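PDB 3K5J: suppressor of fused family protein from Neisseria gonorrhoeae, which is of unknown function but resembles the N-terminal domain of human suppressor of fused and may likewise act through protein binding. Local coordinates for residues Phe38-Val43 / Trp52-Ser57; Phe96-Thr101 / Phe117-Pro122; Pro142-Glu147 / Arg175-Trp180. All coordinates share one frame; numbering follows the deposited sequence.

Contact 1 of 3, residues Phe38-Val43 / Trp52-Ser57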
loop_
_atom_site.group_PDB
_atom_site.type_symbol
_atom_site.label_atom_id
_atom_site.label_comp_id
_atom_site.label_asym_id
_atom_site.label_seq_id
_atom_site.Cartn_x
_atom_site.Cartn_y
_atom_site.Cartn_z
ATOM N N PHE A 38 0.527 0.177 16.390
ATOM C CA PHE A 38 0.576 0.011 14.937
ATOM C C PHE A 38 1.738 -0.875 14.547
ATOM O O PHE A 38 2.856 -0.750 15.062
ATOM C CB PHE A 38 0.737 1.380 14.254
ATOM C CG PHE A 38 0.847 1.312 12.751
ATOM C CD1 PHE A 38 -0.266 1.092 11.961
ATOM C CD2 PHE A 38 2.069 1.543 12.139
ATOM C CE1 PHE A 38 -0.164 1.040 10.607
ATOM C CE2 PHE A 38 2.166 1.541 10.762
ATOM C CZ PHE A 38 1.052 1.265 9.991
ATOM N N GLN A 39 1.490 -1.765 13.582
ATOM C CA GLN A 39 2.530 -2.618 13.032
ATOM C C GLN A 39 2.600 -2.523 11.508
ATOM O O GLN A 39 1.668 -2.089 10.840
ATOM C CB GLN A 39 2.345 -4.102 13.380
ATOM C CG GLN A 39 2.505 -4.406 14.848
ATOM C CD GLN A 39 2.799 -5.862 15.138
ATOM O OE1 GLN A 39 1.934 -6.593 15.598
ATOM N NE2 GLN A 39 4.017 -6.304 14.782
ATOM N N VAL A 40 3.741 -2.955 10.973
ATOM C CA VAL A 40 3.853 -3.308 9.555
ATOM C C VAL A 40 4.274 -4.772 9.518
ATOM O O VAL A 40 5.148 -5.194 10.287
ATOM C CB VAL A 40 4.867 -2.404 8.803
ATOM C CG1 VAL A 40 5.217 -2.928 7.394
ATOM C CG2 VAL A 40 4.278 -0.968 8.746
ATOM N N PHE A 41 3.667 -5.516 8.626
ATOM C CA PHE A 41 4.052 -6.911 8.343
ATOM C C PHE A 41 4.709 -6.987 6.982
ATOM O O PHE A 41 4.262 -6.340 6.052
ATOM C CB PHE A 41 2.836 -7.849 8.390
ATOM C CG PHE A 41 2.254 -7.982 9.770
ATOM C CD1 PHE A 41 2.972 -8.637 10.760
ATOM C CD2 PHE A 41 0.999 -7.449 10.090
ATOM C CE1 PHE A 41 2.442 -8.750 12.043
ATOM C CE2 PHE A 41 0.465 -7.580 11.377
ATOM C CZ PHE A 41 1.177 -8.199 12.357
ATOM N N GLN A 42 5.790 -7.764 6.894
ATOM C CA GLN A 42 6.570 -7.978 5.682
ATOM C C GLN A 42 6.441 -9.447 5.272
ATOM O O GLN A 42 6.888 -10.346 6.020
ATOM C CB GLN A 42 8.022 -7.653 5.963
ATOM C CG GLN A 42 8.992 -7.873 4.835
ATOM C CD GLN A 42 10.408 -7.924 5.330
ATOM O OE1 GLN A 42 10.727 -8.754 6.203
ATOM N NE2 GLN A 42 11.276 -7.097 4.764
ATOM N N VAL A 43 5.843 -9.683 4.110
ATOM C CA VAL A 43 5.723 -11.004 3.543
ATOM C C VAL A 43 6.991 -11.211 2.681
ATOM O O VAL A 43 7.217 -10.470 1.716
ATOM C CB VAL A 43 4.447 -11.185 2.711
ATOM C CG1 VAL A 43 4.301 -12.638 2.254
ATOM C CG2 VAL A 43 3.192 -10.704 3.488
ATOM N N TRP A 52 8.313 -8.461 -2.480
ATOM C CA TRP A 52 8.157 -8.275 -1.054
ATOM C C TRP A 52 6.849 -7.506 -0.850
ATOM O O TRP A 52 6.567 -6.574 -1.591
ATOM C CB TRP A 52 9.304 -7.447 -0.542
ATOM C CG TRP A 52 10.648 -8.081 -0.812
ATOM C CD1 TRP A 52 11.296 -8.209 -2.015
ATOM C CD2 TRP A 52 11.470 -8.695 0.153
ATOM N NE1 TRP A 52 12.482 -8.885 -1.855
ATOM C CE2 TRP A 52 12.617 -9.188 -0.520
ATOM C CE3 TRP A 52 11.361 -8.871 1.513
ATOM C CZ2 TRP A 52 13.632 -9.874 0.148
ATOM C CZ3 TRP A 52 12.360 -9.520 2.178
ATOM C CH2 TRP A 52 13.494 -10.009 1.490
ATOM N N VAL A 53 6.056 -7.898 0.130
ATOM C CA VAL A 53 4.829 -7.207 0.415
ATOM C C VAL A 53 4.863 -6.639 1.826
ATOM O O VAL A 53 5.138 -7.345 2.784
ATOM C CB VAL A 53 3.570 -8.096 0.248
ATOM C CG1 VAL A 53 2.281 -7.276 0.414
ATOM C CG2 VAL A 53 3.605 -8.820 -1.101
ATOM N N TYR A 54 4.563 -5.341 1.948
ATOM C CA TYR A 54 4.521 -4.628 3.219
ATOM C C TYR A 54 3.093 -4.182 3.506
ATOM O O TYR A 54 2.495 -3.487 2.671
ATOM C CB TYR A 54 5.436 -3.415 3.195
ATOM C CG TYR A 54 6.944 -3.702 3.109
ATOM C CD1 TYR A 54 7.529 -4.099 1.919
ATOM C CD2 TYR A 54 7.719 -3.691 4.258
ATOM C CE1 TYR A 54 8.878 -4.402 1.859
ATOM C CE2 TYR A 54 9.077 -3.979 4.206
ATOM C CZ TYR A 54 9.651 -4.328 2.991
ATOM O OH TYR A 54 11.007 -4.633 2.966
ATOM N N VAL A 55 2.558 -4.591 4.671
ATOM C CA VAL A 55 1.153 -4.431 4.969
ATOM C C VAL A 55 0.978 -3.692 6.311
ATOM O O VAL A 55 1.631 -4.032 7.296
ATOM C CB VAL A 55 0.408 -5.806 5.071
ATOM C CG1 VAL A 55 -1.116 -5.560 5.277
ATOM C CG2 VAL A 55 0.736 -6.721 3.862
ATOM N N SER A 56 0.114 -2.678 6.352
ATOM C CA SER A 56 -0.185 -2.005 7.607
ATOM C C SER A 56 -1.058 -2.844 8.537
ATOM O O SER A 56 -1.873 -3.646 8.060
ATOM C CB SER A 56 -0.848 -0.669 7.344
ATOM O OG SER A 56 -2.172 -0.765 6.811
ATOM N N SER A 57 -0.972 -2.545 9.829
ATOM C CA SER A 57 -1.858 -3.168 10.800
ATOM C C SER A 57 -2.157 -2.224 11.951
ATOM O O SER A 57 -1.275 -1.923 12.777
ATOM C CB SER A 57 -1.203 -4.453 11.356
ATOM O OG SER A 57 -2.079 -5.143 12.256
#
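Phe38 and Ser57 meet at one end of an antiparallel beta hairpin whose strands, 39-43 and 52-57, run at 156° to each other within the mixed sheet of this Sufu-like fold. The Phe38 ring lies against the last two residues of the opposite strand, its CD1 lying 3.3 Å from Ser57 O and its CE1 against Ser56 CB. With CG anti to the backbone N (chi1 178°), the ring is carried to the side where helix 77-91 packs.

Gln39 forms the first hydrogen-bonded pair, with Ser57. Its N bonds almost straight to Ser57 O, whereas the return bond from Ser57 N to Gln39 O is more bent. Its NE2 bonds to Phe24 O. Val40 stands opposite Ser56 in a non-hydrogen-bonded pair, and its CG1 reaches the edge of the Tyr54 ring, 4.1 Å from CD2. Phe41 exchanges two short backbone bonds with Val55, Phe41 N to Val55 O and Val55 N to Phe41 O, each 2.8 Å. On the face covered by helix 2-15, its ring reaches the end of the hairpin, Phe41 CE2 lying 3.5 Å from Ser57 CB; Ser57 OG itself bonds to Asn5.

Gln42 lies alongside Tyr54 on the other face of the sheet. CG anti to the backbone N (chi1 177°) sets Gln42 CG over the face of the Tyr54 ring in a CH-pi contact, 4.3 Å from the centroid, and the extended chain beyond carries the amide to the phenol. Glu74 also binds this amide nitrogen, and Gln42 NE2 donates nearly within its own amide plane to Tyr54 OH at 3.1 Å. Val43 closes the pairing with Val53, Val43 N bonding to Val53 O at 2.8 Å; the two valines run alongside each other on one face of the sheet, Val43 CB to Val53 CB 4.0 Å.

Contact 2 of 3, residues Phe96-Thr101 / Phe117-Pro122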
loop_
_atom_site.group_PDB
_atom_site.type_symbol
_atom_site.label_atom_id
_atom_site.label_comp_id
_atom_site.label_asym_id
_atom_site.label_seq_id
_atom_site.Cartn_x
_atom_site.Cartn_y
_atom_site.Cartn_z
ATOM N N PHE A 96 -8.099 8.794 2.593
ATOM C CA PHE A 96 -7.548 7.426 2.562
ATOM C C PHE A 96 -8.629 6.411 2.221
ATOM O O PHE A 96 -8.823 5.407 2.878
ATOM C CB PHE A 96 -6.809 7.133 3.879
ATOM C CG PHE A 96 -5.498 7.826 3.928
ATOM C CD1 PHE A 96 -5.390 9.132 4.335
ATOM C CD2 PHE A 96 -4.384 7.178 3.449
ATOM C CE1 PHE A 96 -4.167 9.784 4.321
ATOM C CE2 PHE A 96 -3.169 7.786 3.417
ATOM C CZ PHE A 96 -3.046 9.103 3.806
ATOM N N GLN A 97 -9.312 6.717 1.138
ATOM C CA GLN A 97 -10.400 5.907 0.641
ATOM C C GLN A 97 -10.071 5.408 -0.751
ATOM O O GLN A 97 -9.216 5.999 -1.435
ATOM C CB GLN A 97 -11.704 6.735 0.643
ATOM C CG GLN A 97 -12.079 7.299 1.978
ATOM C CD GLN A 97 -12.349 6.250 3.043
ATOM O OE1 GLN A 97 -12.791 5.113 2.754
ATOM N NE2 GLN A 97 -12.072 6.604 4.274
ATOM N N LEU A 98 -10.732 4.323 -1.191
ATOM C CA LEU A 98 -10.556 3.859 -2.572
ATOM C C LEU A 98 -10.694 4.999 -3.556
ATOM O O LEU A 98 -11.651 5.799 -3.453
ATOM C CB LEU A 98 -11.600 2.822 -2.998
ATOM C CG LEU A 98 -11.324 1.402 -2.681
ATOM C CD1 LEU A 98 -12.599 0.613 -2.990
ATOM C CD2 LEU A 98 -10.103 0.849 -3.392
ATOM N N GLY A 99 -9.794 5.032 -4.509
ATOM C CA GLY A 99 -9.792 5.998 -5.591
ATOM C C GLY A 99 -9.109 7.299 -5.264
ATOM O O GLY A 99 -8.960 8.141 -6.138
ATOM N N LYS A 100 -8.673 7.478 -4.022
ATOM C CA LYS A 100 -7.887 8.663 -3.694
ATOM C C LYS A 100 -6.415 8.398 -4.030
ATOM O O LYS A 100 -5.934 7.271 -3.982
ATOM C CB LYS A 100 -8.049 9.058 -2.229
ATOM C CG LYS A 100 -9.449 9.441 -1.755
ATOM C CD LYS A 100 -9.887 10.724 -2.452
ATOM C CE LYS A 100 -11.132 11.238 -1.830
ATOM N NZ LYS A 100 -11.539 12.558 -2.507
ATOM N N THR A 101 -5.709 9.477 -4.324
ATOM C CA THR A 101 -4.261 9.440 -4.425
ATOM C C THR A 101 -3.628 9.909 -3.133
ATOM O O THR A 101 -4.197 10.729 -2.386
ATOM C CB THR A 101 -3.707 10.266 -5.579
ATOM O OG1 THR A 101 -4.092 11.637 -5.450
ATOM C CG2 THR A 101 -4.160 9.742 -6.917
ATOM N N PHE A 117 0.792 7.225 -4.653
ATOM C CA PHE A 117 0.041 5.979 -4.791
ATOM C C PHE A 117 -1.398 6.295 -5.154
ATOM O O PHE A 117 -1.924 7.296 -4.734
ATOM C CB PHE A 117 -0.014 5.219 -3.456
ATOM C CG PHE A 117 1.328 4.778 -2.889
ATOM C CD1 PHE A 117 2.167 3.905 -3.593
ATOM C CD2 PHE A 117 1.684 5.118 -1.592
ATOM C CE1 PHE A 117 3.332 3.444 -3.040
ATOM C CE2 PHE A 117 2.858 4.669 -1.045
ATOM C CZ PHE A 117 3.687 3.830 -1.771
ATOM N N LEU A 118 -1.994 5.401 -5.908
ATOM C CA LEU A 118 -3.438 5.334 -6.098
ATOM C C LEU A 118 -4.002 4.202 -5.246
ATOM O O LEU A 118 -3.569 3.058 -5.373
ATOM C CB LEU A 118 -3.800 5.058 -7.540
ATOM C CG LEU A 118 -5.293 4.900 -7.909
ATOM C CD1 LEU A 118 -6.096 6.169 -7.553
ATOM C CD2 LEU A 118 -5.503 4.435 -9.366
ATOM N N ILE A 119 -4.906 4.542 -4.336
ATOM C CA ILE A 119 -5.526 3.543 -3.421
ATOM C C ILE A 119 -6.475 2.708 -4.280
ATOM O O ILE A 119 -7.440 3.231 -4.852
ATOM C CB ILE A 119 -6.244 4.192 -2.229
ATOM C CG1 ILE A 119 -5.247 5.011 -1.385
ATOM C CG2 ILE A 119 -6.915 3.098 -1.409
ATOM C CD1 ILE A 119 -5.829 5.828 -0.278
ATOM N N SER A 120 -6.148 1.435 -4.400
ATOM C CA SER A 120 -6.783 0.513 -5.328
ATOM C C SER A 120 -7.293 -0.771 -4.692
ATOM O O SER A 120 -6.814 -1.175 -3.629
ATOM C CB SER A 120 -5.786 0.153 -6.423
ATOM O OG SER A 120 -5.274 1.307 -7.075
ATOM N N LEU A 121 -8.234 -1.425 -5.362
ATOM C CA LEU A 121 -8.583 -2.778 -4.974
ATOM C C LEU A 121 -7.365 -3.682 -5.221
ATOM O O LEU A 121 -6.504 -3.364 -6.056
ATOM C CB LEU A 121 -9.788 -3.273 -5.751
ATOM C CG LEU A 121 -11.099 -2.585 -5.460
ATOM C CD1 LEU A 121 -12.198 -2.996 -6.435
ATOM C CD2 LEU A 121 -11.535 -2.760 -3.971
ATOM N N PRO A 122 -7.261 -4.803 -4.488
ATOM C CA PRO A 122 -5.999 -5.600 -4.485
ATOM C C PRO A 122 -5.980 -6.581 -5.665
ATOM O O PRO A 122 -5.970 -7.798 -5.486
ATOM C CB PRO A 122 -6.054 -6.288 -3.114
ATOM C CG PRO A 122 -7.518 -6.480 -2.863
ATOM C CD PRO A 122 -8.133 -5.181 -3.359
#
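Two backbone hydrogen bonds tie the turn at Gln97-Lys100 to Ile119. Gly99 N donates to Ile119 O at 3.0 Å from a position tilted out of the carbonyl plane, and Ile119 N donates to Lys100 O at 2.9 Å, nearly along the C=O axis. Within the turn, Lys100 N bonds to Gln97 O. Beyond it, Thr101 and Leu118 form a non-hydrogen-bonded antiparallel pair, where Thr101 CA approaches Phe117 O to 3.2 Å.

The apolar contacts centre on Ile119, which points into the bend. CG1 anti to the carbonyl carbon (chi1 -61°) sends CD1 past Gln97 O to Phe96, 3.7 Å from its CA, while CG2 faces Leu98 CA. Phe96 itself packs against helix 77-91, and Phe67 of strand 65-71 touches both Phe96 and Ile119. Leu98 and Leu121, both partly exposed, cross at about a right angle, Leu98 CD1 to Leu121 CD2 3.7 Å; Leu98 CD2 rests on the peptide between Ser120 and Leu121.

The arrangement is a type II beta turn, with Gly99 at its third position, leading into strand 101-103 and fastened to the antiparallel neighbour 116-120.

Contact 3 of 3, residues Pro142-Glu147 / Arg175-Trp180. With SO4 (sulfate ion), chain D.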
loop_
_atom_site.group_PDB
_atom_site.type_symbol
_atom_site.label_atom_id
_atom_site.label_comp_id
_atom_site.label_asym_id
_atom_site.label_seq_id
_atom_site.Cartn_x
_atom_site.Cartn_y
_atom_site.Cartn_z
ATOM N N PRO A 142 1.871 2.426 -7.075
ATOM C CA PRO A 142 2.604 3.636 -7.505
ATOM C C PRO A 142 2.170 4.129 -8.873
ATOM O O PRO A 142 1.986 3.325 -9.798
ATOM C CB PRO A 142 4.070 3.185 -7.526
ATOM C CG PRO A 142 4.114 1.877 -6.828
ATOM C CD PRO A 142 2.749 1.259 -6.934
ATOM N N ILE A 143 1.979 5.453 -8.987
ATOM C CA ILE A 143 1.626 6.047 -10.260
ATOM C C ILE A 143 2.620 7.152 -10.614
ATOM O O ILE A 143 3.281 7.702 -9.744
ATOM C CB ILE A 143 0.169 6.597 -10.269
ATOM C CG1 ILE A 143 -0.032 7.782 -9.349
ATOM C CG2 ILE A 143 -0.865 5.457 -9.942
ATOM C CD1 ILE A 143 -1.432 8.475 -9.460
ATOM N N THR A 144 2.751 7.426 -11.919
ATOM C CA THR A 144 3.748 8.387 -12.365
ATOM C C THR A 144 3.238 9.803 -12.035
ATOM O O THR A 144 2.045 10.019 -11.772
ATOM C CB THR A 144 4.019 8.265 -13.864
ATOM O OG1 THR A 144 2.920 8.832 -14.577
ATOM C CG2 THR A 144 4.288 6.810 -14.301
ATOM N N GLN A 145 4.139 10.772 -12.131
ATOM C CA GLN A 145 3.765 12.146 -11.802
ATOM C C GLN A 145 2.752 12.694 -12.800
ATOM O O GLN A 145 1.808 13.413 -12.411
ATOM C CB GLN A 145 4.996 13.044 -11.700
ATOM C CG GLN A 145 5.834 12.694 -10.490
ATOM C CD GLN A 145 7.017 13.599 -10.335
ATOM O OE1 GLN A 145 6.842 14.824 -10.255
ATOM N NE2 GLN A 145 8.216 13.023 -10.158
ATOM N N THR A 146 2.903 12.314 -14.060
ATOM C CA THR A 146 1.951 12.737 -15.068
ATOM C C THR A 146 0.598 12.026 -14.963
ATOM O O THR A 146 -0.434 12.636 -15.231
ATOM C CB THR A 146 2.548 12.689 -16.460
ATOM O OG1 THR A 146 2.995 11.373 -16.837
ATOM C CG2 THR A 146 3.708 13.646 -16.559
ATOM N N GLU A 147 0.598 10.764 -14.531
ATOM C CA GLU A 147 -0.645 10.087 -14.173
ATOM C C GLU A 147 -1.380 10.775 -13.033
ATOM O O GLU A 147 -2.609 10.886 -13.077
ATOM C CB GLU A 147 -0.395 8.594 -13.887
ATOM C CG GLU A 147 -0.019 7.797 -15.131
ATOM C CD GLU A 147 0.577 6.444 -14.858
ATOM O OE1 GLU A 147 0.842 6.127 -13.674
ATOM O OE2 GLU A 147 0.778 5.696 -15.856
ATOM N N ARG A 175 8.714 2.240 -15.018
ATOM C CA ARG A 175 7.767 1.933 -16.076
ATOM C C ARG A 175 7.345 3.205 -16.804
ATOM O O ARG A 175 7.306 4.278 -16.211
ATOM C CB ARG A 175 6.535 1.199 -15.573
ATOM C CG ARG A 175 5.608 1.979 -14.684
ATOM C CD ARG A 175 4.246 1.269 -14.561
ATOM N NE ARG A 175 3.344 1.960 -13.663
ATOM C CZ ARG A 175 2.559 2.993 -13.988
ATOM N NH1 ARG A 175 2.517 3.498 -15.236
ATOM N NH2 ARG A 175 1.792 3.533 -13.054
ATOM N N ALA A 176 6.962 3.066 -18.067
ATOM C CA ALA A 176 6.445 4.195 -18.811
ATOM C C ALA A 176 5.120 4.664 -18.247
ATOM O O ALA A 176 4.280 3.866 -17.776
ATOM C CB ALA A 176 6.267 3.836 -20.271
ATOM N N SER A 177 4.895 5.957 -18.320
ATOM C CA SER A 177 3.545 6.486 -18.089
ATOM C C SER A 177 2.561 5.960 -19.104
ATOM O O SER A 177 2.928 5.687 -20.255
ATOM C CB SER A 177 3.505 7.996 -18.172
ATOM O OG SER A 177 4.067 8.560 -17.023
ATOM N N THR A 178 1.293 5.866 -18.693
ATOM C CA THR A 178 0.185 5.445 -19.552
ATOM C C THR A 178 -0.613 6.609 -20.123
ATOM O O THR A 178 -1.566 6.386 -20.877
ATOM C CB THR A 178 -0.778 4.547 -18.786
ATOM O OG1 THR A 178 -1.392 5.265 -17.689
ATOM C CG2 THR A 178 -0.077 3.300 -18.351
ATOM N N VAL A 179 -0.254 7.813 -19.750
ATOM C CA VAL A 179 -0.990 8.989 -20.199
ATOM C C VAL A 179 0.013 10.070 -20.575
ATOM O O VAL A 179 1.181 10.049 -20.170
ATOM C CB VAL A 179 -1.962 9.517 -19.120
ATOM C CG1 VAL A 179 -3.009 8.463 -18.698
ATOM C CG2 VAL A 179 -1.183 10.090 -17.976
ATOM N N TRP A 180 -0.444 10.983 -21.425
ATOM C CA TRP A 180 0.351 12.115 -21.875
ATOM C C TRP A 180 -0.574 13.319 -21.962
ATOM O O TRP A 180 -1.702 13.189 -22.467
ATOM C CB TRP A 180 0.984 11.869 -23.270
ATOM C CG TRP A 180 1.674 13.106 -23.743
ATOM C CD1 TRP A 180 2.931 13.569 -23.357
ATOM C CD2 TRP A 180 1.112 14.104 -24.590
ATOM N NE1 TRP A 180 3.157 14.794 -23.943
ATOM C CE2 TRP A 180 2.064 15.142 -24.699
ATOM C CE3 TRP A 180 -0.121 14.239 -25.234
ATOM C CZ2 TRP A 180 1.827 16.287 -25.461
ATOM C CZ3 TRP A 180 -0.351 15.382 -26.018
ATOM C CH2 TRP A 180 0.623 16.379 -26.122
HETATM S S SO4 D . 6.542 10.819 -16.275
HETATM O O1 SO4 D . 6.798 11.905 -17.189
HETATM O O2 SO4 D . 5.361 11.058 -15.529
HETATM O O3 SO4 D . 6.348 9.635 -17.153
HETATM O O4 SO4 D . 7.713 10.562 -15.401
HETATM O O HOH W 1 3.483 1.263 -10.931
HETATM O O HOH W 2 3.042 11.532 -19.536
#
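Thr144 CA lies 6.0 Å from Ser177 CA and Glu147 CA 6.1 Å from Val179 CA, and polar side chains bridge the segments where strand 135-143 gives way to helix 145-150. Arg175 and Glu147 approach from opposite directions and form an end-on, two-nitrogen salt bridge. Arg175 NH1 bonds to Glu147 OE2 at 2.9 Å with an angle of 179°, and Arg175 NH2 to Glu147 OE1 at 2.8 Å, each oxygen using its syn lone pair. Carboxylate and guanidinium are nearly coplanar, 26° apart. Arg175 NH2 also makes a longer bond to a lone pair of Pro142 O, and a water joins Arg175 NE to the same carbonyl, so bonds round its edge fix the guanidinium rotation. Thr144 CG2 lies over one of its faces.

Glu147 OE2 takes two more bonds from Thr178: its N arrives on the anti side, its OG1 from above the carboxylate plane. Three donors thus hold OE2, which probably favours the ionised form. Glu147 OE1 in turn receives Thr144 N from above the plane, at 2.9 Å. Glu147 CG packs against Val179 CG2.

A sulfate ion, probably from the crystallisation liquor, sits beside the start of the helix, bound by Thr146 N and by Thr146 OG1 (2.7 Å to its O2). Ser177 OG, modelled in two conformers, makes a doubtful approach to sulfate O3. Thr144 OG1 accepts from Glu147 N while Glu147 OE1 accepts from Thr144 N, a capping box at the N-terminus of helix 145-150, with the C-terminal tail anchored to it through Arg175 and Thr178.

All three contacts reach the same mixed sheet, and they follow one another along the chain. Contacts 1 and 2 lie on opposite sides of the chain's centre, about 17 Å apart between centres, with helix 77-91 packing against residues of both: Phe38, Val40 and Tyr54 in one, Phe96 and Phe117 in the other. Contacts 2 and 3 touch directly because strands 116-120 and 135-143 are neighbours; Leu118 CB meets Ile143 CG2 at 3.8 Å, and Phe117 packs on Pro142. Contact 3 is the most peripheral, its centre about 26 Å from that of contact 1. One sulfate lies at contact 3 and another about 5 Å from the Thr101 side chain of contact 2, but no active site is established.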